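Local coordinates for hypothetical aldose 1-epimerase (Klebsiella pneumoniae subsp. pneumoniae MGH 78578, PDB 3TY1), which probably binds carbohydrate and may act as an aldose 1-epimerase or a related sugar-modifying enzyme, at residues Ser212-Pro217 against Ala275-Lys280; Ala286-Asp291 against Thr313-Gly318; Thr350-Ser355 against Ala359-Lys364. One frame throughout, in Å; residues are numbered along the deposited sequence.

Contacts 1, 2 and 3 follow one another along the chain, each closing before the next opens. Contacts 1 and 2, with centres about 10 Å apart, both join the large antiparallel sheet (strands 272-278 and 285-291) to the mixed sheet (strands 204-214 and 311-318), and their segments pair within each sheet: Ala275 with Ile288 in one, Ser212 with Ile315 in the other. Contact 3, its centre about 12 and 14 Å from those of contacts 1 and 2, lies on the large sheet's other side, where helix 355-369 follows strand 342-352. Val361 CG1 meets Ala276 CB there. Locally, the large sheet thus has the mixed sheet against one face and the helix against the other.

Contact 1. Residues Ser212-Pro217 against Ala275-Lys280; sequences SNFGTP and AAVVNK
A small, buried apolar contact between two facing sheets, extended by a water bridge at its loop end, joins Phe214 to Val277 and Pro217 to Asn279. Phe214 lies on strand 204-214 of the mixed sheet, and Val277 lies near the end of strand 272-278 in the large antiparallel sheet. A single methyl does the apolar touching: Val277 CG1 lies 3.9 Å from Phe214 CG and also reaches CB and CD2, so it meets the root of the ring at an oblique approach. With chi1 at 53°, CG1 stands between the backbone N and carbonyl carbon of Val277, the branch turned to the phenylalanine. Met81, Ala286 and Ile315 pack on the same side chain.

Farther along, in the loops, Pro217, which follows a cis peptide bond, receives a hydrogen bond from a water at 2.7 Å from its O; the same water accepts one from Asn279 ND2 at 2.8 Å. The amide is held by its own loop as well, ND2 binding Asp283 OD1 and OD1 taking the backbone N of Lys284. Side chains from facing sheets meet between the layers here, as in the beta-supersandwich of the galactose mutarotase clan.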
loop_
_atom_site.group_PDB
_atom_site.type_symbol
_atom_site.label_atom_id
_atom_site.label_comp_id
_atom_site.label_asym_id
_atom_site.label_seq_id
_atom_site.Cartn_x
_atom_site.Cartn_y
_atom_site.Cartn_z
ATOM N N SER A 212 7.596 -14.691 -20.189
ATOM C CA SER A 212 9.023 -15.055 -20.113
ATOM C C SER A 212 9.838 -14.121 -20.995
ATOM O O SER A 212 9.583 -14.027 -22.208
ATOM C CB SER A 212 9.175 -16.531 -20.471
ATOM O OG SER A 212 8.219 -17.347 -19.744
ATOM N N ASN A 213 10.849 -13.465 -20.416
ATOM C CA ASN A 213 11.470 -12.282 -21.012
ATOM C C ASN A 213 12.964 -12.420 -21.199
ATOM O O ASN A 213 13.679 -12.735 -20.249
ATOM C CB ASN A 213 11.119 -11.069 -20.115
ATOM C CG ASN A 213 9.639 -11.069 -19.724
ATOM O OD1 ASN A 213 8.793 -11.145 -20.587
ATOM N ND2 ASN A 213 9.338 -11.029 -18.433
ATOM N N PHE A 214 13.438 -12.162 -22.421
ATOM C CA PHE A 214 14.837 -12.440 -22.794
ATOM C C PHE A 214 15.396 -11.208 -23.486
ATOM O O PHE A 214 14.780 -10.685 -24.407
ATOM C CB PHE A 214 14.924 -13.654 -23.753
ATOM C CG PHE A 214 14.238 -14.881 -23.227
ATOM C CD1 PHE A 214 14.891 -15.760 -22.369
ATOM C CD2 PHE A 214 12.904 -15.125 -23.535
ATOM C CE1 PHE A 214 14.233 -16.899 -21.862
ATOM C CE2 PHE A 214 12.248 -16.219 -23.020
ATOM C CZ PHE A 214 12.925 -17.140 -22.185
ATOM N N GLY A 215 16.536 -10.724 -23.000
ATOM C CA GLY A 215 17.211 -9.570 -23.603
ATOM C C GLY A 215 18.586 -10.022 -24.045
ATOM O O GLY A 215 18.804 -11.231 -24.371
ATOM N N THR A 216 19.528 -9.084 -24.063
ATOM C CA THR A 216 20.909 -9.418 -24.415
ATOM C C THR A 216 21.476 -10.421 -23.381
ATOM O O THR A 216 21.056 -10.400 -22.231
ATOM C CB THR A 216 21.817 -8.156 -24.496
ATOM O OG1 THR A 216 21.845 -7.514 -23.223
ATOM C CG2 THR A 216 21.296 -7.178 -25.532
ATOM N N PRO A 217 22.436 -11.278 -23.768
ATOM C CA PRO A 217 23.126 -11.441 -25.052
ATOM C C PRO A 217 22.433 -12.315 -26.075
ATOM O O PRO A 217 23.002 -12.544 -27.144
ATOM C CB PRO A 217 24.428 -12.128 -24.653
ATOM C CG PRO A 217 24.045 -12.958 -23.443
ATOM C CD PRO A 217 22.934 -12.241 -22.751
ATOM N N ALA A 275 9.215 -23.439 -28.070
ATOM C CA ALA A 275 9.476 -22.128 -28.647
ATOM C C ALA A 275 10.823 -21.634 -28.148
ATOM O O ALA A 275 11.259 -21.974 -27.013
ATOM C CB ALA A 275 8.366 -21.162 -28.254
ATOM N N ALA A 276 11.473 -20.807 -28.944
ATOM C CA ALA A 276 12.830 -20.364 -28.584
ATOM C C ALA A 276 13.228 -19.028 -29.231
ATOM O O ALA A 276 12.683 -18.639 -30.275
ATOM C CB ALA A 276 13.835 -21.468 -28.987
ATOM N N VAL A 277 14.143 -18.327 -28.570
ATOM C CA VAL A 277 14.816 -17.184 -29.115
ATOM C C VAL A 277 16.292 -17.559 -29.186
ATOM O O VAL A 277 16.859 -18.118 -28.251
ATOM C CB VAL A 277 14.576 -15.886 -28.343
ATOM C CG1 VAL A 277 14.896 -16.031 -26.842
ATOM C CG2 VAL A 277 15.429 -14.763 -28.963
ATOM N N VAL A 278 16.896 -17.311 -30.336
ATOM C CA VAL A 278 18.281 -17.656 -30.563
ATOM C C VAL A 278 18.981 -16.441 -31.164
ATOM O O VAL A 278 18.360 -15.615 -31.838
ATOM C CB VAL A 278 18.398 -18.899 -31.451
ATOM C CG1 VAL A 278 17.622 -20.078 -30.842
ATOM C CG2 VAL A 278 17.917 -18.614 -32.895
ATOM N N ASN A 279 20.267 -16.310 -30.878
ATOM C CA ASN A 279 21.034 -15.195 -31.397
ATOM C C ASN A 279 21.292 -15.365 -32.911
ATOM O O ASN A 279 20.915 -16.374 -33.492
ATOM C CB ASN A 279 22.272 -14.972 -30.548
ATOM C CG ASN A 279 23.352 -16.025 -30.722
ATOM O OD1 ASN A 279 23.174 -17.065 -31.381
ATOM N ND2 ASN A 279 24.513 -15.737 -30.134
ATOM N N LYS A 280 21.911 -14.379 -33.531
ATOM C CA LYS A 280 22.126 -14.382 -34.987
ATOM C C LYS A 280 23.057 -15.509 -35.453
ATOM O O LYS A 280 22.794 -16.164 -36.481
ATOM C CB LYS A 280 22.661 -13.014 -35.436
ATOM C CG LYS A 280 22.741 -12.803 -36.960
ATOM C CD LYS A 280 23.498 -11.524 -37.265
ATOM C CE LYS A 280 23.872 -11.447 -38.750
ATOM N NZ LYS A 280 22.654 -11.379 -39.603
HETATM O O HOH W 1 24.921 -13.250 -28.865
#

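Contact 2. Residues Ala286-Asp291 against Thr313-Gly318; sequences ASIQFD and TGIEPG
Apolar contacts and one CH-pi interaction join Ile288 and Phe290 to Ile315 and Pro317. The apolar part begins at the end of the Ile288 side chain, where CD1 lies 3.8 Å from Ile315 CB, equally near its CG2, and 3.7 Å from the Ile315 carbonyl O. The two side chains run antiparallel alongside one another, the end methyl of Ile288 lying at the branch point of Ile315. Ile288 CG2 adds a looser approach to Pro317 CG at 4.5 Å.

The CH-pi interaction is centred on the ring. Pro317 CB sits 3.5 Å from the centroid of the Phe290 ring and 3° off its normal, and is therefore almost equidistant from all six ring carbons. Pro317 CG leans toward the CD1 side, 3.9 Å from that atom. Phe290 presents this face with CG held between its backbone N and carbonyl carbon (chi1 64°).

The strands run nearly parallel, at 12°, the axes of the two segments approaching to 8.7 Å, and they belong to different sheets. Leu347 and Tyr349 also pack on Ile288, while Leu298 touches Ile315. Inward-facing side chains meeting between two such layers are characteristic of a beta sandwich, here the supersandwich core of this mutarotase-like fold.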
loop_
_atom_site.group_PDB
_atom_site.type_symbol
_atom_site.label_atom_id
_atom_site.label_comp_id
_atom_site.label_asym_id
_atom_site.label_seq_id
_atom_site.Cartn_x
_atom_site.Cartn_y
_atom_site.Cartn_z
ATOM N N ALA A 286 17.459 -19.541 -25.802
ATOM C CA ALA A 286 16.649 -20.056 -24.699
ATOM C C ALA A 286 15.432 -20.652 -25.296
ATOM O O ALA A 286 14.837 -20.058 -26.205
ATOM C CB ALA A 286 16.252 -18.955 -23.693
ATOM N N SER A 287 15.045 -21.811 -24.776
ATOM C CA SER A 287 13.849 -22.518 -25.252
ATOM C C SER A 287 12.908 -22.762 -24.095
ATOM O O SER A 287 13.348 -22.901 -22.930
ATOM C CB SER A 287 14.227 -23.860 -25.891
ATOM O OG SER A 287 14.774 -24.750 -24.961
ATOM N N ILE A 288 11.629 -22.761 -24.419
ATOM C CA ILE A 288 10.576 -23.033 -23.472
ATOM C C ILE A 288 9.738 -24.143 -24.037
ATOM O O ILE A 288 9.203 -24.033 -25.161
ATOM C CB ILE A 288 9.646 -21.792 -23.193
ATOM C CG1 ILE A 288 10.449 -20.558 -22.824
ATOM C CG2 ILE A 288 8.648 -22.056 -22.068
ATOM C CD1 ILE A 288 9.585 -19.273 -22.689
ATOM N N GLN A 289 9.621 -25.216 -23.281
ATOM C CA GLN A 289 8.698 -26.290 -23.591
ATOM C C GLN A 289 7.457 -26.110 -22.766
ATOM O O GLN A 289 7.549 -25.875 -21.575
ATOM C CB GLN A 289 9.296 -27.663 -23.283
ATOM C CG GLN A 289 8.324 -28.866 -23.447
ATOM C CD GLN A 289 8.950 -30.204 -23.025
ATOM O OE1 GLN A 289 10.160 -30.302 -22.845
ATOM N NE2 GLN A 289 8.115 -31.204 -22.818
ATOM N N PHE A 290 6.293 -26.276 -23.384
ATOM C CA PHE A 290 5.021 -26.209 -22.660
ATOM C C PHE A 290 4.017 -27.157 -23.271
ATOM O O PHE A 290 4.233 -27.681 -24.364
ATOM C CB PHE A 290 4.481 -24.763 -22.513
ATOM C CG PHE A 290 4.128 -24.075 -23.794
ATOM C CD1 PHE A 290 5.104 -23.458 -24.549
ATOM C CD2 PHE A 290 2.805 -24.036 -24.246
ATOM C CE1 PHE A 290 4.793 -22.826 -25.759
ATOM C CE2 PHE A 290 2.480 -23.371 -25.433
ATOM C CZ PHE A 290 3.478 -22.759 -26.177
ATOM N N ASP A 291 2.969 -27.421 -22.509
ATOM C CA ASP A 291 1.914 -28.368 -22.825
ATOM C C ASP A 291 0.699 -27.587 -23.344
ATOM O O ASP A 291 0.079 -26.813 -22.583
ATOM C CB ASP A 291 1.573 -29.130 -21.537
ATOM C CG ASP A 291 0.635 -30.311 -21.753
ATOM O OD1 ASP A 291 -0.460 -30.162 -22.367
ATOM O OD2 ASP A 291 1.004 -31.425 -21.315
ATOM N N THR A 313 12.398 -9.414 -25.503
ATOM C CA THR A 313 11.305 -10.135 -26.113
ATOM C C THR A 313 10.658 -11.044 -25.095
ATOM O O THR A 313 11.319 -11.642 -24.225
ATOM C CB THR A 313 11.761 -10.961 -27.380
ATOM O OG1 THR A 313 10.607 -11.546 -28.026
ATOM C CG2 THR A 313 12.729 -12.055 -26.997
ATOM N N GLY A 314 9.346 -11.147 -25.196
ATOM C CA GLY A 314 8.566 -12.061 -24.356
ATOM C C GLY A 314 8.126 -13.225 -25.173
ATOM O O GLY A 314 7.590 -13.025 -26.296
ATOM N N ILE A 315 8.344 -14.437 -24.660
ATOM C CA ILE A 315 7.763 -15.682 -25.246
ATOM C C ILE A 315 6.773 -16.086 -24.183
ATOM O O ILE A 315 7.178 -16.471 -23.090
ATOM C CB ILE A 315 8.798 -16.774 -25.445
ATOM C CG1 ILE A 315 9.892 -16.297 -26.408
ATOM C CG2 ILE A 315 8.121 -18.032 -25.999
ATOM C CD1 ILE A 315 11.014 -17.348 -26.640
ATOM N N GLU A 316 5.487 -15.924 -24.457
ATOM C CA GLU A 316 4.466 -15.943 -23.411
ATOM C C GLU A 316 3.370 -16.959 -23.608
ATOM O O GLU A 316 2.277 -16.640 -24.140
ATOM C CB GLU A 316 3.868 -14.529 -23.296
ATOM C CG GLU A 316 4.895 -13.389 -23.314
ATOM C CD GLU A 316 4.284 -12.030 -23.224
ATOM O OE1 GLU A 316 3.045 -11.917 -23.056
ATOM O OE2 GLU A 316 5.067 -11.056 -23.338
ATOM N N PRO A 317 3.638 -18.191 -23.206
ATOM C CA PRO A 317 2.591 -19.193 -23.335
ATOM C C PRO A 317 1.502 -18.909 -22.320
ATOM O O PRO A 317 1.791 -18.473 -21.205
ATOM C CB PRO A 317 3.304 -20.514 -23.067
ATOM C CG PRO A 317 4.615 -20.170 -22.528
ATOM C CD PRO A 317 4.926 -18.764 -22.815
ATOM N N GLY A 318 0.260 -19.097 -22.725
ATOM C CA GLY A 318 -0.832 -18.791 -21.856
ATOM C C GLY A 318 -2.116 -19.496 -22.168
ATOM O O GLY A 318 -2.229 -20.203 -23.196
#

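Contact 3. Residues Thr350-Ser355 against Ala359-Lys364; sequences TLLHDS and AAVEQK
Ser355 O accepts a hydrogen bond from Ala359 N at 2.8 Å, an i to i+4 bond in the first turn of helix 355-369. Ala359 CB comes to 3.4 Å of the same oxygen. Just ahead of this turn, Asp354 is the N-cap, its OD1 accepting from Gln357 N; Gln357 OE1 in turn receives His353 N, which ties the helix start back to the residue that follows strand 342-352.

The second link is apolar. Val361 CG2 fits against the forked end of Leu352, 3.7 Å from CD2 and 3.9 Å from CD1, as the two side chains cross. Its torsion (chi1 162°) places CG2 beside the backbone N and anti to the carbonyl carbon, and sends CG1 the other way, anti to the backbone N. Leu274 of strand 272-278 also touches Val361, whose side chain has its nearest atom about 3 Å from a bound MPD, probably from the crystallisation liquor. Glu362, the next residue of the helix, forms a salt bridge with Arg224.

Chemically, the contact divides in two: hydrogen bonds to Gln357 N and Ala359 N secure the first turn, while methyl packing holds Val361 against the strand that the helix follows.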
loop_
_atom_site.group_PDB
_atom_site.type_symbol
_atom_site.label_atom_id
_atom_site.label_comp_id
_atom_site.label_asym_id
_atom_site.label_seq_id
_atom_site.Cartn_x
_atom_site.Cartn_y
_atom_site.Cartn_z
ATOM N N THR A 350 15.330 -23.980 -21.108
ATOM C CA THR A 350 16.667 -24.446 -21.344
ATOM C C THR A 350 17.517 -23.296 -21.865
ATOM O O THR A 350 17.157 -22.621 -22.849
ATOM C CB THR A 350 16.708 -25.601 -22.358
ATOM O OG1 THR A 350 15.779 -26.631 -21.976
ATOM C CG2 THR A 350 18.134 -26.182 -22.477
ATOM N N LEU A 351 18.665 -23.114 -21.244
ATOM C CA LEU A 351 19.645 -22.138 -21.689
ATOM C C LEU A 351 20.566 -22.871 -22.694
ATOM O O LEU A 351 21.349 -23.779 -22.350
ATOM C CB LEU A 351 20.416 -21.555 -20.496
ATOM C CG LEU A 351 21.239 -20.281 -20.816
ATOM C CD1 LEU A 351 20.296 -19.193 -21.326
ATOM C CD2 LEU A 351 22.016 -19.779 -19.610
ATOM N N LEU A 352 20.436 -22.471 -23.953
ATOM C CA LEU A 352 21.148 -23.074 -25.070
ATOM C C LEU A 352 22.459 -22.310 -25.205
ATOM O O LEU A 352 22.470 -21.064 -25.318
ATOM C CB LEU A 352 20.277 -22.965 -26.332
ATOM C CG LEU A 352 18.783 -23.405 -26.248
ATOM C CD1 LEU A 352 18.036 -22.995 -27.505
ATOM C CD2 LEU A 352 18.630 -24.910 -25.970
ATOM N N HIS A 353 23.586 -23.016 -25.097
ATOM C CA HIS A 353 24.897 -22.322 -25.018
ATOM C C HIS A 353 25.909 -22.815 -26.052
ATOM O O HIS A 353 27.092 -22.559 -25.912
ATOM C CB HIS A 353 25.462 -22.387 -23.595
ATOM C CG HIS A 353 25.638 -23.781 -23.056
ATOM N ND1 HIS A 353 26.800 -24.502 -23.216
ATOM C CD2 HIS A 353 24.798 -24.576 -22.348
ATOM C CE1 HIS A 353 26.662 -25.688 -22.638
ATOM N NE2 HIS A 353 25.452 -25.761 -22.108
ATOM N N ASP A 354 25.458 -23.556 -27.057
ATOM C CA ASP A 354 26.308 -23.843 -28.215
ATOM C C ASP A 354 25.461 -24.119 -29.464
ATOM O O ASP A 354 24.241 -24.275 -29.370
ATOM C CB ASP A 354 27.377 -24.922 -27.924
ATOM C CG ASP A 354 26.793 -26.310 -27.678
ATOM O OD1 ASP A 354 25.682 -26.613 -28.158
ATOM O OD2 ASP A 354 27.482 -27.116 -27.013
ATOM N N SER A 355 26.129 -24.180 -30.615
ATOM C CA SER A 355 25.465 -24.386 -31.915
ATOM C C SER A 355 24.669 -25.671 -31.982
ATOM O O SER A 355 23.540 -25.653 -32.464
ATOM C CB SER A 355 26.474 -24.330 -33.054
ATOM O OG SER A 355 27.079 -23.044 -33.070
ATOM N N ALA A 359 20.762 -26.112 -32.743
ATOM C CA ALA A 359 20.409 -26.904 -33.937
ATOM C C ALA A 359 19.402 -27.995 -33.572
ATOM O O ALA A 359 18.424 -28.213 -34.307
ATOM C CB ALA A 359 21.664 -27.491 -34.595
ATOM N N ALA A 360 19.619 -28.644 -32.433
ATOM C CA ALA A 360 18.703 -29.655 -31.894
ATOM C C ALA A 360 17.294 -29.077 -31.631
ATOM O O ALA A 360 16.273 -29.701 -31.945
ATOM C CB ALA A 360 19.288 -30.297 -30.599
ATOM N N VAL A 361 17.238 -27.885 -31.052
ATOM C CA VAL A 361 15.948 -27.207 -30.836
ATOM C C VAL A 361 15.287 -26.873 -32.180
ATOM O O VAL A 361 14.101 -27.170 -32.398
ATOM C CB VAL A 361 16.118 -25.928 -29.981
ATOM C CG1 VAL A 361 14.911 -24.992 -30.104
ATOM C CG2 VAL A 361 16.357 -26.329 -28.529
ATOM N N GLU A 362 16.082 -26.330 -33.099
ATOM C CA GLU A 362 15.557 -25.941 -34.412
ATOM C C GLU A 362 15.029 -27.162 -35.198
ATOM O O GLU A 362 13.973 -27.092 -35.836
ATOM C CB GLU A 362 16.612 -25.123 -35.160
ATOM C CG GLU A 362 16.059 -24.323 -36.318
ATOM C CD GLU A 362 16.975 -23.201 -36.802
ATOM O OE1 GLU A 362 18.013 -22.892 -36.159
ATOM O OE2 GLU A 362 16.649 -22.620 -37.861
ATOM N N GLN A 363 15.733 -28.291 -35.082
ATOM C CA GLN A 363 15.357 -29.570 -35.727
ATOM C C GLN A 363 14.074 -30.166 -35.112
ATOM O O GLN A 363 13.214 -30.680 -35.841
ATOM C CB GLN A 363 16.506 -30.614 -35.640
ATOM C CG GLN A 363 17.433 -30.766 -36.874
ATOM C CD GLN A 363 18.659 -29.814 -36.939
ATOM O OE1 GLN A 363 18.522 -28.581 -37.080
ATOM N NE2 GLN A 363 19.868 -30.409 -36.893
ATOM N N LYS A 364 13.931 -30.101 -33.786
ATOM C CA LYS A 364 12.700 -30.574 -33.127
ATOM C C LYS A 364 11.501 -29.723 -33.542
ATOM O O LYS A 364 10.426 -30.251 -33.816
ATOM C CB LYS A 364 12.837 -30.604 -31.603
ATOM C CG LYS A 364 11.670 -31.266 -30.861
ATOM C CD LYS A 364 11.529 -32.793 -31.118
ATOM C CE LYS A 364 10.103 -33.293 -30.797
ATOM N NZ LYS A 364 9.831 -34.703 -31.262
#